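Local coordinates for dihydrodipicolinate synthase family protein (PDB 4DNH) that is of unknown function but has the closed eight-stranded parallel barrel of a TIM-barrel protein and probably acts as an enzyme related to dihydrodipicolinate synthase, at residues 121-135 with 158-170. Sequence-based numbering, arbitrary orientation.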
loop_
_atom_site.group_PDB
_atom_site.type_symbol
_atom_site.label_atom_id
_atom_site.label_comp_id
_atom_site.label_asym_id
_atom_site.label_seq_id
_atom_site.Cartn_x
_atom_site.Cartn_y
_atom_site.Cartn_z
ATOM N N THR A 121 10.305 -1.769 -13.248
ATOM C CA THR A 121 10.532 -2.109 -14.634
ATOM C C THR A 121 9.298 -1.730 -15.481
ATOM O O THR A 121 9.306 -1.857 -16.707
ATOM C CB THR A 121 10.863 -3.613 -14.707
ATOM O OG1 THR A 121 12.275 -3.778 -14.913
ATOM C CG2 THR A 121 10.073 -4.325 -15.797
ATOM N N ASP A 122 8.262 -1.228 -14.811
ATOM C CA ASP A 122 6.941 -0.991 -15.419
ATOM C C ASP A 122 6.875 -0.216 -16.754
ATOM O O ASP A 122 5.826 -0.191 -17.392
ATOM C CB ASP A 122 5.941 -0.420 -14.396
ATOM C CG ASP A 122 6.521 0.721 -13.561
ATOM O OD1 ASP A 122 7.681 0.633 -13.102
ATOM O OD2 ASP A 122 5.794 1.706 -13.337
ATOM N N HIS A 123 7.977 0.395 -17.192
ATOM C CA HIS A 123 7.990 1.023 -18.519
ATOM C C HIS A 123 8.364 0.056 -19.623
ATOM O O HIS A 123 8.473 0.441 -20.787
ATOM C CB HIS A 123 8.893 2.253 -18.539
ATOM C CG HIS A 123 10.345 1.936 -18.336
ATOM N ND1 HIS A 123 10.867 1.698 -17.124
ATOM C CD2 HIS A 123 11.388 1.813 -19.245
ATOM C CE1 HIS A 123 12.175 1.437 -17.246
ATOM N NE2 HIS A 123 12.493 1.507 -18.546
ATOM N N LEU A 124 8.558 -1.210 -19.266
ATOM C CA LEU A 124 9.008 -2.233 -20.202
ATOM C C LEU A 124 7.993 -3.370 -20.321
ATOM O O LEU A 124 7.709 -4.067 -19.342
ATOM C CB LEU A 124 10.365 -2.784 -19.767
ATOM C CG LEU A 124 11.007 -3.897 -20.595
ATOM C CD1 LEU A 124 11.238 -3.438 -22.030
ATOM C CD2 LEU A 124 12.316 -4.340 -19.948
ATOM N N ALA A 125 7.465 -3.542 -21.532
ATOM C CA ALA A 125 6.456 -4.556 -21.829
ATOM C C ALA A 125 7.080 -5.948 -21.774
ATOM O O ALA A 125 8.123 -6.173 -22.392
ATOM C CB ALA A 125 5.847 -4.297 -23.205
ATOM N N PRO A 126 6.470 -6.876 -21.002
ATOM C CA PRO A 126 6.879 -8.291 -21.061
ATOM C C PRO A 126 6.864 -8.769 -22.508
ATOM O O PRO A 126 5.891 -8.528 -23.223
ATOM C CB PRO A 126 5.795 -9.008 -20.250
ATOM C CG PRO A 126 5.313 -7.977 -19.281
ATOM C CD PRO A 126 5.461 -6.632 -19.949
ATOM N N GLY A 127 7.945 -9.406 -22.944
ATOM C CA GLY A 127 8.102 -9.741 -24.352
ATOM C C GLY A 127 8.836 -11.037 -24.604
ATOM O O GLY A 127 9.684 -11.436 -23.804
ATOM N N PRO A 128 8.528 -11.694 -25.738
ATOM C CA PRO A 128 9.072 -13.011 -26.082
ATOM C C PRO A 128 10.548 -12.956 -26.438
ATOM O O PRO A 128 11.149 -13.996 -26.704
ATOM C CB PRO A 128 8.252 -13.428 -27.317
ATOM C CG PRO A 128 7.119 -12.450 -27.405
ATOM C CD PRO A 128 7.649 -11.185 -26.803
ATOM N N ASP A 129 11.115 -11.751 -26.451
ATOM C CA ASP A 129 12.540 -11.550 -26.738
ATOM C C ASP A 129 13.126 -10.344 -25.988
ATOM O O ASP A 129 14.123 -9.747 -26.410
ATOM C CB ASP A 129 12.798 -11.457 -28.254
ATOM C CG ASP A 129 11.758 -10.612 -28.981
ATOM O OD1 ASP A 129 11.163 -9.710 -28.345
ATOM O OD2 ASP A 129 11.541 -10.857 -30.191
ATOM N N VAL A 130 12.484 -10.002 -24.873
ATOM C CA VAL A 130 13.022 -9.071 -23.897
ATOM C C VAL A 130 14.133 -9.797 -23.140
ATOM O O VAL A 130 13.912 -10.880 -22.601
ATOM C CB VAL A 130 11.913 -8.591 -22.930
ATOM C CG1 VAL A 130 12.480 -8.197 -21.574
ATOM C CG2 VAL A 130 11.135 -7.432 -23.541
ATOM N N SER A 131 15.327 -9.206 -23.110
ATOM C CA SER A 131 16.509 -9.865 -22.528
ATOM C C SER A 131 16.772 -9.423 -21.090
ATOM O O SER A 131 16.223 -8.419 -20.631
ATOM C CB SER A 131 17.755 -9.629 -23.403
ATOM O OG SER A 131 18.149 -8.260 -23.406
ATOM N N ILE A 132 17.615 -10.181 -20.388
ATOM C CA ILE A 132 18.060 -9.831 -19.031
ATOM C C ILE A 132 18.741 -8.454 -18.982
ATOM O O ILE A 132 18.521 -7.686 -18.040
ATOM C CB ILE A 132 18.968 -10.937 -18.440
ATOM C CG1 ILE A 132 18.155 -12.212 -18.197
ATOM C CG2 ILE A 132 19.640 -10.483 -17.148
ATOM C CD1 ILE A 132 18.927 -13.484 -18.492
ATOM N N ASP A 133 19.545 -8.147 -20.002
ATOM C CA ASP A 133 20.194 -6.835 -20.146
ATOM C C ASP A 133 19.163 -5.701 -20.241
ATOM O O ASP A 133 19.288 -4.680 -19.559
ATOM C CB ASP A 133 21.113 -6.816 -21.376
ATOM C CG ASP A 133 22.461 -7.481 -21.120
ATOM O OD1 ASP A 133 22.989 -7.372 -19.988
ATOM O OD2 ASP A 133 23.008 -8.103 -22.061
ATOM N N ASP A 134 18.145 -5.906 -21.079
ATOM C CA ASP A 134 17.029 -4.980 -21.204
ATOM C C ASP A 134 16.414 -4.693 -19.839
ATOM O O ASP A 134 16.013 -3.552 -19.564
ATOM C CB ASP A 134 15.946 -5.549 -22.127
ATOM C CG ASP A 134 16.415 -5.724 -23.554
ATOM O OD1 ASP A 134 17.448 -5.129 -23.936
ATOM O OD2 ASP A 134 15.735 -6.466 -24.300
ATOM N N ILE A 135 16.353 -5.730 -18.996
ATOM C CA ILE A 135 15.708 -5.653 -17.680
ATOM C C ILE A 135 16.582 -4.861 -16.716
ATOM O O ILE A 135 16.083 -3.998 -15.990
ATOM C CB ILE A 135 15.364 -7.059 -17.111
ATOM C CG1 ILE A 135 14.189 -7.685 -17.887
ATOM C CG2 ILE A 135 15.035 -6.990 -15.627
ATOM C CD1 ILE A 135 14.181 -9.203 -17.911
ATOM N N SER A 158 9.326 -7.197 -11.006
ATOM C CA SER A 158 9.350 -6.828 -12.411
ATOM C C SER A 158 8.545 -7.799 -13.297
ATOM O O SER A 158 8.796 -9.016 -13.315
ATOM C CB SER A 158 10.811 -6.700 -12.866
ATOM O OG SER A 158 10.992 -6.898 -14.258
ATOM N N ARG A 159 7.572 -7.231 -14.013
ATOM C CA ARG A 159 6.683 -7.950 -14.939
ATOM C C ARG A 159 7.530 -8.663 -16.021
ATOM O O ARG A 159 7.335 -9.843 -16.280
ATOM C CB ARG A 159 5.725 -6.927 -15.594
ATOM C CG ARG A 159 4.207 -7.110 -15.471
ATOM C CD ARG A 159 3.728 -7.008 -14.031
ATOM N NE ARG A 159 2.625 -6.084 -13.656
ATOM C CZ ARG A 159 1.893 -5.259 -14.417
ATOM N NH1 ARG A 159 0.969 -4.511 -13.813
ATOM N NH2 ARG A 159 2.057 -5.168 -15.740
ATOM N N ALA A 160 8.492 -7.952 -16.619
ATOM C CA ALA A 160 9.291 -8.480 -17.740
ATOM C C ALA A 160 10.211 -9.628 -17.320
ATOM O O ALA A 160 10.467 -10.557 -18.104
ATOM C CB ALA A 160 10.107 -7.370 -18.385
ATOM N N LEU A 161 10.707 -9.546 -16.085
ATOM C CA LEU A 161 11.557 -10.577 -15.505
ATOM C C LEU A 161 10.766 -11.858 -15.184
ATOM O O LEU A 161 11.234 -12.963 -15.493
ATOM C CB LEU A 161 12.306 -10.040 -14.279
ATOM C CG LEU A 161 13.281 -10.976 -13.547
ATOM C CD1 LEU A 161 14.487 -11.380 -14.389
ATOM C CD2 LEU A 161 13.728 -10.346 -12.244
ATOM N N ALA A 162 9.562 -11.712 -14.615
ATOM C CA ALA A 162 8.678 -12.872 -14.362
ATOM C C ALA A 162 8.354 -13.692 -15.631
ATOM O O ALA A 162 8.082 -14.885 -15.545
ATOM C CB ALA A 162 7.398 -12.448 -13.653
ATOM N N ALA A 163 8.391 -13.033 -16.792
ATOM C CA ALA A 163 8.150 -13.652 -18.096
ATOM C C ALA A 163 9.427 -14.083 -18.814
ATOM O O ALA A 163 9.388 -14.957 -19.667
ATOM C CB ALA A 163 7.353 -12.704 -18.979
ATOM N N ALA A 164 10.559 -13.470 -18.489
ATOM C CA ALA A 164 11.809 -13.833 -19.164
ATOM C C ALA A 164 12.637 -14.868 -18.398
ATOM O O ALA A 164 13.350 -15.665 -19.008
ATOM C CB ALA A 164 12.641 -12.594 -19.464
ATOM N N ALA A 165 12.536 -14.855 -17.070
ATOM C CA ALA A 165 13.361 -15.707 -16.204
ATOM C C ALA A 165 13.199 -17.195 -16.508
ATOM O O ALA A 165 12.090 -17.712 -16.527
ATOM C CB ALA A 165 13.051 -15.431 -14.740
ATOM N N LYS A 166 14.309 -17.883 -16.737
ATOM C CA LYS A 166 14.257 -19.320 -17.032
ATOM C C LYS A 166 14.511 -20.174 -15.786
ATOM O O LYS A 166 14.750 -21.375 -15.880
ATOM C CB LYS A 166 15.186 -19.671 -18.208
ATOM C CG LYS A 166 14.672 -19.103 -19.526
ATOM C CD LYS A 166 15.545 -19.433 -20.723
ATOM C CE LYS A 166 14.857 -18.961 -21.997
ATOM N NZ LYS A 166 15.596 -19.347 -23.228
ATOM N N GLY A 167 14.416 -19.533 -14.623
ATOM C CA GLY A 167 14.614 -20.182 -13.330
ATOM C C GLY A 167 15.087 -19.221 -12.246
ATOM O O GLY A 167 15.108 -18.005 -12.455
ATOM N N PRO A 168 15.480 -19.764 -11.078
ATOM C CA PRO A 168 15.980 -18.965 -9.956
ATOM C C PRO A 168 17.243 -18.147 -10.279
ATOM O O PRO A 168 17.406 -17.039 -9.760
ATOM C CB PRO A 168 16.293 -20.021 -8.882
ATOM C CG PRO A 168 15.484 -21.211 -9.257
ATOM C CD PRO A 168 15.459 -21.204 -10.755
ATOM N N GLU A 169 18.107 -18.682 -11.140
ATOM C CA GLU A 169 19.432 -18.101 -11.388
ATOM C C GLU A 169 19.395 -16.716 -12.043
ATOM O O GLU A 169 20.297 -15.903 -11.838
ATOM C CB GLU A 169 20.323 -19.078 -12.178
ATOM C CG GLU A 169 19.968 -19.284 -13.653
ATOM C CD GLU A 169 18.712 -20.113 -13.889
ATOM O OE1 GLU A 169 18.392 -20.997 -13.062
ATOM O OE2 GLU A 169 18.045 -19.881 -14.919
ATOM N N ASP A 170 18.348 -16.452 -12.817
ATOM C CA ASP A 170 18.163 -15.146 -13.438
ATOM C C ASP A 170 17.773 -14.073 -12.411
ATOM O O ASP A 170 18.208 -12.922 -12.499
ATOM C CB ASP A 170 17.135 -15.237 -14.569
ATOM C CG ASP A 170 17.656 -16.010 -15.771
ATOM O OD1 ASP A 170 18.875 -15.959 -16.047
ATOM O OD2 ASP A 170 16.845 -16.663 -16.455
#
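Ala160 meets four residues of the 121-135 segment with its methyl group. Thr121 CG2 lies 4.0 Å from Ala160 CB, the side chains of Leu124, Val130 and Ile135 gather about the same carbon, and the Pro126 backbone comes so near that the two CA atoms are 4.1 Å apart. A side chain as small as alanine suits so close an approach of loop and helix. One turn on, Ala164 CB packs 4.0 Å from Ile135 CD1. It also lies against the carbonyl oxygen of Val130. Ile135, branched and wholly apolar, has CG1 anti to its carbonyl carbon (chi1 -72°), which carries CD1 onto helix 159-164, 3.8 Å from Leu161 CA. At the more exposed margin, the Pro126 ring slants across the aliphatic base of Arg159, CG to CB 3.9 Å, while the guanidinium turns to a salt bridge with Asp196. Farther along, Ile132 CD1 touches Asp170 OD1.

Several polar bonds brace each segment from within. Ser158 is the N-cap of helix 159-164: its short hydroxyl can fold back over the helix start, where OG, anti to the backbone N (chi1 155°), accepts from Leu161 N at 3.2 Å. With an alanine here, Leu161 N would probably lose its capping acceptor, and a gap is likely to open beside Thr121 CG2. Ser131 and Asp134 form a capping box, Ser131 N donating almost straight (176°) to Asp134 OD2 and Asp134 N weakly back to Ser131 OG.

Both segments follow adjacent parallel strands of the barrel, 115-119 and 153-155, so the contact joins two successive strand-to-helix connections. Beyond it, Ile132 and Leu161 both touch Val174 of helix 168-181, and Thr121 rests on Ala138 of helix 132-148.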